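Local coordinates for sensor protein (Rhodopseudomonas palustris, PDB 2OOL) that senses light through a bound bilin chromophore, this chain being the PAS-GAF chromophore-binding part of a larger protein that probably acts as a histidine kinase, at residues A38-G43 against R231-I236; E31-P36 against V261-S266. All blocks are in the same frame, centred on the assembly; numbering follows the deposited sequence.

Contact 1 (A38-G43 against R231-I236); sequences AIQPHG and RIIPDI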
ATOM      1  N   ALA A  38     -22.185 -20.726  14.221  1.00 51.99           N
ATOM      2  CA  ALA A  38     -21.116 -20.456  15.162  1.00 51.51           C
ATOM      3  C   ALA A  38     -20.001 -19.677  14.517  1.00 51.46           C
ATOM      4  O   ALA A  38     -19.856 -19.695  13.297  1.00 51.20           O
ATOM      5  CB  ALA A  38     -20.580 -21.791  15.787  1.00 50.42           C
ATOM      6  N   ILE A  39     -19.170 -19.058  15.359  1.00 52.07           N
ATOM      7  CA  ILE A  39     -17.999 -18.299  14.925  1.00 52.05           C
ATOM      8  C   ILE A  39     -16.660 -18.750  15.577  1.00 52.42           C
ATOM      9  O   ILE A  39     -16.638 -19.462  16.586  1.00 51.71           O
ATOM     10  CB  ILE A  39     -18.207 -16.778  15.166  1.00 51.64           C
ATOM     11  CG1 ILE A  39     -18.273 -16.465  16.664  1.00 52.83           C
ATOM     12  CG2 ILE A  39     -19.466 -16.254  14.421  1.00 51.40           C
ATOM     13  CD1 ILE A  39     -17.776 -15.053  17.073  1.00 52.35           C
ATOM     14  N   GLN A  40     -15.549 -18.334  14.959  1.00 52.45           N
ATOM     15  CA  GLN A  40     -14.250 -18.404  15.573  1.00 53.70           C
ATOM     16  C   GLN A  40     -14.156 -17.299  16.652  1.00 54.42           C
ATOM     17  O   GLN A  40     -14.333 -16.116  16.345  1.00 54.69           O
ATOM     18  CB  GLN A  40     -13.125 -18.241  14.533  1.00 53.64           C
ATOM     19  CG  GLN A  40     -13.239 -19.256  13.383  1.00 53.86           C
ATOM     20  CD  GLN A  40     -12.168 -19.098  12.372  1.00 54.01           C
ATOM     21  OE1 GLN A  40     -11.001 -19.153  12.720  1.00 53.87           O
ATOM     22  NE2 GLN A  40     -12.549 -18.920  11.106  1.00 50.85           N
ATOM     23  N   PRO A  41     -13.804 -17.678  17.890  1.00 54.26           N
ATOM     24  CA  PRO A  41     -13.877 -16.779  19.027  1.00 54.54           C
ATOM     25  C   PRO A  41     -12.756 -15.747  19.242  1.00 54.90           C
ATOM     26  O   PRO A  41     -12.771 -15.073  20.261  1.00 54.08           O
ATOM     27  CB  PRO A  41     -13.926 -17.749  20.225  1.00 54.07           C
ATOM     28  CG  PRO A  41     -13.180 -18.910  19.783  1.00 55.22           C
ATOM     29  CD  PRO A  41     -13.256 -18.989  18.270  1.00 54.30           C
ATOM     30  N   HIS A  42     -11.816 -15.564  18.316  1.00 55.31           N
ATOM     31  CA  HIS A  42     -10.862 -14.456  18.475  1.00 54.98           C
ATOM     32  C   HIS A  42     -11.585 -13.114  18.208  1.00 55.35           C
ATOM     33  O   HIS A  42     -10.979 -12.070  18.356  1.00 55.51           O
ATOM     34  CB  HIS A  42      -9.643 -14.619  17.535  1.00 56.61           C
ATOM     35  CG  HIS A  42     -10.011 -14.614  16.082  1.00 56.22           C
ATOM     36  ND1 HIS A  42     -10.598 -15.693  15.467  1.00 57.25           N
ATOM     37  CD2 HIS A  42      -9.924 -13.647  15.142  1.00 57.60           C
ATOM     38  CE1 HIS A  42     -10.865 -15.392  14.212  1.00 56.80           C
ATOM     39  NE2 HIS A  42     -10.449 -14.164  13.978  1.00 56.03           N
ATOM     40  N   GLY A  43     -12.862 -13.153  17.773  1.00 54.75           N
ATOM     41  CA  GLY A  43     -13.638 -11.942  17.443  1.00 53.19           C
ATOM     42  C   GLY A  43     -15.048 -12.073  18.017  1.00 52.34           C
ATOM     43  O   GLY A  43     -15.367 -13.065  18.614  1.00 51.91           O
ATOM     44  N   ARG A 231     -10.068 -15.627   3.532  1.00 52.75           N
ATOM     45  CA  ARG A 231     -10.477 -16.297   4.779  1.00 51.46           C
ATOM     46  C   ARG A 231      -9.255 -16.551   5.664  1.00 50.91           C
ATOM     47  O   ARG A 231      -8.162 -16.775   5.160  1.00 49.62           O
ATOM     48  CB  ARG A 231     -11.133 -17.640   4.456  1.00 51.36           C
ATOM     49  CG  ARG A 231     -10.193 -18.636   3.799  1.00 54.13           C
ATOM     50  CD  ARG A 231     -10.861 -19.443   2.693  1.00 54.03           C
ATOM     51  NE  ARG A 231     -11.416 -18.562   1.685  1.00 52.71           N
ATOM     52  CZ  ARG A 231     -10.848 -18.294   0.518  1.00 51.05           C
ATOM     53  NH1 ARG A 231     -11.462 -17.497  -0.320  1.00 52.27           N
ATOM     54  NH2 ARG A 231      -9.676 -18.797   0.179  1.00 53.55           N
ATOM     55  N   ILE A 232      -9.451 -16.529   6.966  1.00 49.57           N
ATOM     56  CA  ILE A 232      -8.422 -16.793   7.912  1.00 50.44           C
ATOM     57  C   ILE A 232      -8.904 -17.660   9.048  1.00 50.27           C
ATOM     58  O   ILE A 232     -10.040 -17.515   9.524  1.00 50.12           O
ATOM     59  CB  ILE A 232      -7.703 -15.497   8.446  1.00 51.11           C
ATOM     60  CG1 ILE A 232      -6.575 -15.859   9.436  1.00 50.11           C
ATOM     61  CG2 ILE A 232      -8.676 -14.524   9.138  1.00 49.50           C
ATOM     62  CD1 ILE A 232      -5.587 -14.677   9.728  1.00 51.18           C
ATOM     63  N   ILE A 233      -8.018 -18.569   9.475  1.00 50.72           N
ATOM     64  CA  ILE A 233      -8.241 -19.423  10.621  1.00 51.29           C
ATOM     65  C   ILE A 233      -6.997 -19.246  11.479  1.00 52.34           C
ATOM     66  O   ILE A 233      -6.060 -19.971  11.328  1.00 51.04           O
ATOM     67  CB  ILE A 233      -8.419 -20.952  10.224  1.00 52.46           C
ATOM     68  CG1 ILE A 233      -9.418 -21.127   9.048  1.00 52.52           C
ATOM     69  CG2 ILE A 233      -8.836 -21.822  11.475  1.00 49.06           C
ATOM     70  CD1 ILE A 233      -9.256 -22.440   8.255  1.00 51.79           C
ATOM     71  N   PRO A 234      -6.992 -18.255  12.391  1.00 53.36           N
ATOM     72  CA  PRO A 234      -5.768 -17.998  13.177  1.00 53.50           C
ATOM     73  C   PRO A 234      -5.317 -19.099  14.120  1.00 54.12           C
ATOM     74  O   PRO A 234      -4.115 -19.171  14.408  1.00 54.99           O
ATOM     75  CB  PRO A 234      -6.097 -16.767  13.999  1.00 53.72           C
ATOM     76  CG  PRO A 234      -7.420 -16.258  13.526  1.00 53.68           C
ATOM     77  CD  PRO A 234      -8.088 -17.331  12.712  1.00 53.17           C
ATOM     78  N   ASP A 235      -6.263 -19.885  14.628  1.00 54.35           N
ATOM     79  CA  ASP A 235      -6.026 -20.991  15.519  1.00 54.73           C
ATOM     80  C   ASP A 235      -6.959 -22.115  15.155  1.00 54.44           C
ATOM     81  O   ASP A 235      -8.167 -21.971  15.361  1.00 55.22           O
ATOM     82  CB  ASP A 235      -6.288 -20.608  16.977  1.00 55.23           C
ATOM     83  CG  ASP A 235      -5.843 -21.720  17.979  1.00 56.69           C
ATOM     84  OD1 ASP A 235      -5.450 -22.858  17.591  1.00 55.28           O
ATOM     85  OD2 ASP A 235      -5.868 -21.430  19.191  1.00 64.07           O
ATOM     86  N   ILE A 236      -6.405 -23.203  14.582  1.00 55.03           N
ATOM     87  CA  ILE A 236      -7.200 -24.336  14.104  1.00 54.85           C
ATOM     88  C   ILE A 236      -7.797 -25.122  15.263  1.00 55.85           C
ATOM     89  O   ILE A 236      -8.639 -25.988  15.051  1.00 56.84           O
ATOM     90  CB  ILE A 236      -6.420 -25.341  13.137  1.00 54.84           C
ATOM     91  CG1 ILE A 236      -5.312 -26.106  13.904  1.00 54.19           C
ATOM     92  CG2 ILE A 236      -5.891 -24.593  11.858  1.00 53.85           C
ATOM     93  CD1 ILE A 236      -4.534 -27.249  13.144  1.00 53.12           C
TER
HETATM   94  O   HOH W   1      -9.325 -19.850  14.801  1.00 36.26           O
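Gln40 and His42 reach from the PAS side toward the GAF strand 230-233 and the proline that follows it. Gln40 makes the polar part of the contact. With CG anti to the carbonyl carbon (chi1 -55°) and the chain extended beyond it, the amide is carried across to the end of the strand. Its NE2 donates to Ile232 O at 3.3 Å, a bent bond that lies in the carbonyl plane although the acceptor is tilted from the glutamine amide plane. The same nitrogen also donates to Arg263 O, so two backbone carbonyls grip it and should fix which way the amide is flipped. The oxygen side meets mostly carbon: OE1 stands 3.5 Å from Ile233 CA and 3.4 Å from Pro234 CD. It also accepts from water 1 at 2.8 Å, and this water donates onward to Asp235 O, bridging the segments.

His42 makes a CH-pi contact. Pro234 CG sits over one face of its imidazole, 3.6 Å from the ring centroid and only 10° off the ring normal, the proline crossing the histidine at about a right angle. Were the imidazole cut back to an alanine, the Pro234 ring would probably lose the flat surface facing its CG, and a gap would part the turn from the end of the strand.

Strand 230-233 is the edge of the GAF sheet, where backbone hydrogen bonds join Ile233 to Ala281 of strand 280-288 while the Ile233 side chain packs on His269 and Leu270 of helix 267-276. On the PAS side, backbone hydrogen bonding joins Ile39 of strand 38-39 to Ser241 of strand 241-244.

Contact 2 (E31-P36 against V261-S266); sequences EPIHIP and VLRSVS. With LBV (3-[2-[(Z)-[3-(2-carboxyethyl)-5-[(Z)-(4-ethenyl-3-methyl-5-oxidanylidene-pyrrol-2-ylidene)methyl]-4-methyl-pyrrol-1-ium -2-ylidene]methyl]-5-[(Z)-[(3E)-3-ethylidene-4-methyl-5-oxidanylidene-pyrrolidin-2-ylidene]methyl]-4-methyl-1H-pyrrol-3- yl]propanoic acid), chain C.
Arg263 and Ile33 meet beside a propionate of the bilin LBV, and this is the dense part of the contact. Arg263 leaves the backbone extended (chi1 175°) and then bends at chi3 (61°), which brings the guanidinium up to the carboxylate with both terminal nitrogens presented at the edge. NH1 donates to LBV O2B at 2.8 Å. NH2 donates to LBV O1B over the same length and almost straight, at 174°. A further bond from NH2 reaches Ile33 O at 3.2 Å, more bent and from above the carbonyl plane, not along a lone pair. O1B is gripped a second time, by Ser266 N at 3.0 Å. Ile33 CD1 closes over the carboxylate, 3.8 Å from LBV CGB, and water 2 donates to both Ile33 O and Ser264 O, tying the two backbones together.

The looser end is that of Pro36 and His34, both partly exposed. Pro36 rests its CG on Ser264 O and crosses the aliphatic part of Arg263 at about a right angle; His34 turns its CB away from the opposing segment. At the other end Glu31, fully extended and partly exposed, accepts a short bond from the buried Ser266 OG, 2.8 Å to the syn lone pair of OE1. That serine is the N-cap of helix 267-276.

The chemistry is that of a bilin anchor: a bidentate pair of hydrogen bonds from one guanidinium and a backbone N-H at a helix start, both of which would be expected to favour an ionised propionate. One PAS-side carbonyl shares the arginine, so chromophore binding and interdomain contact draw on the same group.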
ATOM      1  N   GLU A  31     -21.546 -30.788   2.863  1.00 55.91           N
ATOM      2  CA  GLU A  31     -21.603 -30.124   4.167  1.00 55.73           C
ATOM      3  C   GLU A  31     -22.000 -28.646   3.970  1.00 53.79           C
ATOM      4  O   GLU A  31     -21.411 -27.950   3.153  1.00 54.79           O
ATOM      5  CB  GLU A  31     -20.236 -30.237   4.884  1.00 55.71           C
ATOM      6  CG  GLU A  31     -20.256 -29.591   6.313  1.00 56.09           C
ATOM      7  CD  GLU A  31     -18.881 -29.541   6.946  1.00 57.86           C
ATOM      8  OE1 GLU A  31     -17.894 -30.041   6.331  1.00 58.01           O
ATOM      9  OE2 GLU A  31     -18.818 -29.010   8.061  1.00 60.55           O
ATOM     10  N   PRO A  32     -23.004 -28.174   4.667  1.00 53.54           N
ATOM     11  CA  PRO A  32     -23.401 -26.760   4.517  1.00 53.18           C
ATOM     12  C   PRO A  32     -22.547 -25.747   5.287  1.00 53.16           C
ATOM     13  O   PRO A  32     -22.993 -25.144   6.277  1.00 53.24           O
ATOM     14  CB  PRO A  32     -24.826 -26.785   4.999  1.00 52.85           C
ATOM     15  CG  PRO A  32     -24.871 -27.886   5.992  1.00 52.86           C
ATOM     16  CD  PRO A  32     -23.957 -28.918   5.527  1.00 53.80           C
ATOM     17  N   ILE A  33     -21.331 -25.525   4.789  1.00 52.76           N
ATOM     18  CA  ILE A  33     -20.349 -24.708   5.465  1.00 52.69           C
ATOM     19  C   ILE A  33     -20.763 -23.231   5.735  1.00 53.26           C
ATOM     20  O   ILE A  33     -20.167 -22.561   6.570  1.00 53.27           O
ATOM     21  CB  ILE A  33     -18.977 -24.807   4.787  1.00 52.91           C
ATOM     22  CG1 ILE A  33     -18.979 -24.302   3.323  1.00 53.86           C
ATOM     23  CG2 ILE A  33     -18.477 -26.291   4.778  1.00 50.87           C
ATOM     24  CD1 ILE A  33     -17.521 -23.904   2.782  1.00 51.94           C
ATOM     25  N   HIS A  34     -21.783 -22.751   5.052  1.00 52.86           N
ATOM     26  CA  HIS A  34     -22.162 -21.353   5.124  1.00 52.61           C
ATOM     27  C   HIS A  34     -23.070 -21.027   6.311  1.00 52.55           C
ATOM     28  O   HIS A  34     -23.186 -19.854   6.669  1.00 53.14           O
ATOM     29  CB  HIS A  34     -22.845 -20.918   3.827  1.00 53.25           C
ATOM     30  CG  HIS A  34     -24.069 -21.700   3.492  1.00 50.70           C
ATOM     31  ND1 HIS A  34     -24.036 -23.051   3.216  1.00 52.50           N
ATOM     32  CD2 HIS A  34     -25.365 -21.328   3.376  1.00 54.90           C
ATOM     33  CE1 HIS A  34     -25.266 -23.481   2.971  1.00 50.50           C
ATOM     34  NE2 HIS A  34     -26.091 -22.449   3.047  1.00 51.21           N
ATOM     35  N   ILE A  35     -23.710 -22.050   6.888  1.00 51.01           N
ATOM     36  CA  ILE A  35     -24.613 -21.886   8.021  1.00 51.65           C
ATOM     37  C   ILE A  35     -24.176 -22.767   9.212  1.00 52.21           C
ATOM     38  O   ILE A  35     -24.899 -23.630   9.660  1.00 51.09           O
ATOM     39  CB  ILE A  35     -26.106 -22.162   7.648  1.00 50.67           C
ATOM     40  CG1 ILE A  35     -26.291 -23.503   6.874  1.00 50.30           C
ATOM     41  CG2 ILE A  35     -26.671 -21.013   6.825  1.00 49.93           C
ATOM     42  CD1 ILE A  35     -27.841 -23.907   6.615  1.00 49.23           C
ATOM     43  N   PRO A  36     -22.983 -22.525   9.746  1.00 52.93           N
ATOM     44  CA  PRO A  36     -22.549 -23.340  10.882  1.00 53.52           C
ATOM     45  C   PRO A  36     -23.142 -22.943  12.221  1.00 53.86           C
ATOM     46  O   PRO A  36     -23.012 -23.687  13.168  1.00 54.66           O
ATOM     47  CB  PRO A  36     -21.048 -23.109  10.903  1.00 53.72           C
ATOM     48  CG  PRO A  36     -20.910 -21.715  10.485  1.00 53.56           C
ATOM     49  CD  PRO A  36     -21.945 -21.577   9.346  1.00 53.59           C
ATOM     50  N   VAL A 261     -16.326 -12.760   8.304  1.00 56.22           N
ATOM     51  CA  VAL A 261     -14.908 -13.055   8.511  1.00 54.51           C
ATOM     52  C   VAL A 261     -14.671 -14.023   9.643  1.00 54.54           C
ATOM     53  O   VAL A 261     -13.616 -14.683   9.662  1.00 54.72           O
ATOM     54  CB  VAL A 261     -14.026 -11.746   8.663  1.00 55.52           C
ATOM     55  CG1 VAL A 261     -14.002 -10.972   7.328  1.00 51.94           C
ATOM     56  CG2 VAL A 261     -14.522 -10.836   9.763  1.00 54.31           C
ATOM     57  N   LEU A 262     -15.627 -14.183  10.569  1.00 52.85           N
ATOM     58  CA  LEU A 262     -15.444 -15.091  11.728  1.00 52.74           C
ATOM     59  C   LEU A 262     -16.178 -16.424  11.637  1.00 52.57           C
ATOM     60  O   LEU A 262     -16.112 -17.197  12.564  1.00 52.98           O
ATOM     61  CB  LEU A 262     -15.913 -14.401  13.039  1.00 53.13           C
ATOM     62  CG  LEU A 262     -15.303 -13.035  13.404  1.00 53.04           C
ATOM     63  CD1 LEU A 262     -16.006 -12.355  14.579  1.00 50.22           C
ATOM     64  CD2 LEU A 262     -13.854 -13.201  13.694  1.00 50.02           C
ATOM     65  N   ARG A 263     -16.871 -16.697  10.532  1.00 53.01           N
ATOM     66  CA  ARG A 263     -17.632 -17.930  10.334  1.00 52.08           C
ATOM     67  C   ARG A 263     -16.801 -19.098  10.796  1.00 53.04           C
ATOM     68  O   ARG A 263     -15.641 -19.220  10.440  1.00 50.81           O
ATOM     69  CB  ARG A 263     -17.962 -18.103   8.852  1.00 52.28           C
ATOM     70  CG  ARG A 263     -18.650 -19.418   8.447  1.00 52.31           C
ATOM     71  CD  ARG A 263     -18.911 -19.516   6.924  1.00 52.97           C
ATOM     72  NE  ARG A 263     -17.672 -19.470   6.121  1.00 49.83           N
ATOM     73  CZ  ARG A 263     -16.841 -20.491   5.939  1.00 53.50           C
ATOM     74  NH1 ARG A 263     -15.689 -20.318   5.250  1.00 50.40           N
ATOM     75  NH2 ARG A 263     -17.144 -21.673   6.432  1.00 51.14           N
ATOM     76  N   SER A 264     -17.393 -19.980  11.580  1.00 52.72           N
ATOM     77  CA  SER A 264     -16.679 -21.206  11.952  1.00 52.70           C
ATOM     78  C   SER A 264     -16.586 -22.095  10.722  1.00 53.39           C
ATOM     79  O   SER A 264     -17.551 -22.171   9.953  1.00 53.27           O
ATOM     80  CB  SER A 264     -17.507 -21.918  13.012  1.00 53.58           C
ATOM     81  OG  SER A 264     -16.760 -22.913  13.596  1.00 54.37           O
ATOM     82  N   VAL A 265     -15.467 -22.808  10.572  1.00 52.91           N
ATOM     83  CA  VAL A 265     -15.173 -23.563   9.386  1.00 53.11           C
ATOM     84  C   VAL A 265     -15.349 -25.064   9.609  1.00 53.59           C
ATOM     85  O   VAL A 265     -15.471 -25.504  10.731  1.00 54.99           O
ATOM     86  CB  VAL A 265     -13.729 -23.271   8.871  1.00 52.89           C
ATOM     87  CG1 VAL A 265     -13.594 -21.797   8.545  1.00 52.12           C
ATOM     88  CG2 VAL A 265     -12.741 -23.689   9.872  1.00 52.50           C
ATOM     89  N   SER A 266     -15.422 -25.835   8.532  1.00 52.74           N
ATOM     90  CA  SER A 266     -15.684 -27.265   8.638  1.00 52.88           C
ATOM     91  C   SER A 266     -14.662 -27.950   9.554  1.00 52.96           C
ATOM     92  O   SER A 266     -13.467 -27.810   9.329  1.00 50.41           O
ATOM     93  CB  SER A 266     -15.529 -27.933   7.259  1.00 53.60           C
ATOM     94  OG  SER A 266     -15.372 -29.334   7.368  1.00 51.50           O
TER
HETATM   95  C1A LBV C 400     -10.475 -32.863   2.935  1.00 55.95           C
HETATM   96  C1B LBV C 400     -12.844 -29.112   3.205  1.00 50.99           C
HETATM   97  O1B LBV C 400     -15.529 -23.993   6.118  1.00 34.79           O
HETATM   98  C1C LBV C 400      -9.737 -25.912   2.365  1.00 43.62           C
HETATM   99  O1C LBV C 400      -7.082 -21.635   3.667  1.00 38.53           O
HETATM  100  C1D LBV C 400      -5.341 -27.102   1.062  1.00 49.75           C
HETATM  101  C2A LBV C 400     -11.584 -33.878   2.810  1.00 54.65           C
HETATM  102  C2B LBV C 400     -13.846 -28.170   3.477  1.00 46.95           C
HETATM  103  O2B LBV C 400     -14.406 -22.743   4.695  1.00 34.47           O
HETATM  104  C2C LBV C 400      -8.993 -24.729   2.170  1.00 40.66           C
HETATM  105  O2C LBV C 400      -7.081 -23.342   5.075  1.00 32.55           O
HETATM  106  C2D LBV C 400      -4.514 -27.818   0.172  1.00 50.56           C
HETATM  107  C3A LBV C 400     -12.771 -32.900   2.878  1.00 55.35           C
HETATM  108  C3B LBV C 400     -13.284 -26.899   3.385  1.00 44.10           C
HETATM  109  C3C LBV C 400      -7.755 -25.116   1.681  1.00 43.20           C
HETATM  110  C3D LBV C 400      -3.249 -27.289   0.315  1.00 51.80           C
HETATM  111  C4A LBV C 400     -12.286 -31.570   3.010  1.00 54.88           C
HETATM  112  C4B LBV C 400     -11.922 -27.073   3.000  1.00 44.24           C
HETATM  113  C4C LBV C 400      -7.730 -26.520   1.612  1.00 43.28           C
HETATM  114  C4D LBV C 400      -3.334 -26.279   1.284  1.00 52.52           C
HETATM  115  CAA LBV C 400     -14.142 -33.235   2.805  1.00 55.80           C
HETATM  116  CAB LBV C 400     -14.024 -25.578   3.646  1.00 40.89           C
HETATM  117  CAC LBV C 400      -9.354 -23.244   2.410  1.00 41.48           C
HETATM  118  CAD LBV C 400      -2.139 -27.733  -0.363  1.00 50.72           C
HETATM  119  CBA LBV C 400     -14.788 -34.645   2.585  1.00 58.06           C
HETATM  120  CBB LBV C 400     -13.700 -24.997   5.008  1.00 38.07           C
HETATM  121  CBC LBV C 400      -9.125 -22.854   3.904  1.00 40.03           C
HETATM  122  CBD LBV C 400      -0.878 -27.169  -0.214  1.00 50.46           C
HETATM  123  CGB LBV C 400     -14.629 -23.800   5.291  1.00 36.62           C
HETATM  124  CGC LBV C 400      -7.627 -22.579   4.258  1.00 39.62           C
HETATM  125  CHB LBV C 400     -13.162 -30.476   3.133  1.00 49.81           C
HETATM  126  CHC LBV C 400     -11.069 -25.939   2.836  1.00 42.67           C
HETATM  127  CHD LBV C 400      -6.701 -27.357   1.174  1.00 46.33           C
HETATM  128  CMA LBV C 400     -11.539 -34.806   4.035  0.50 56.38           C
HETATM  129  CMB LBV C 400     -15.313 -28.479   3.855  1.00 42.99           C
HETATM  130  CMC LBV C 400      -6.662 -24.088   1.317  1.00 40.02           C
HETATM  131  CMD LBV C 400      -4.884 -28.958  -0.802  1.00 47.67           C
HETATM  132  N_A LBV C 400     -10.948 -31.603   3.036  1.00 55.96           N
HETATM  133  O_A LBV C 400      -9.279 -33.140   2.940  1.00 55.40           O
HETATM  134  N_B LBV C 400     -11.742 -28.402   2.910  1.00 43.22           N
HETATM  135  N_C LBV C 400      -8.928 -26.932   2.033  1.00 43.28           N
HETATM  136  N_D LBV C 400      -4.596 -26.222   1.706  1.00 49.36           N
HETATM  137  O_D LBV C 400      -2.427 -25.547   1.716  1.00 48.55           O
HETATM  138  O   HOH W   2     -18.598 -24.111   8.214  1.00 36.99           O

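The two contacts, with centres about 10 Å apart, are successive parts of one PAS-GAF interface. Segment 38-43 continues the chain from 31-36 and pairs with the GAF loop 261-266: Gln40 N lies 2.7 Å from Leu262 O and Ala38 O 3.0 Å from Ser264 N, both probable hydrogen bonds. His42 NE2 also packs 3.6 Å from Leu262 CD2. Along the sequence, contact 1 is nested within the chain loop that contact 2 closes. Contact 2 holds a bilin propionate directly, whereas contact 1 borders the pocket through Arg231 and Ile233, the side chain of Ile233 lying about 4 Å from LBV.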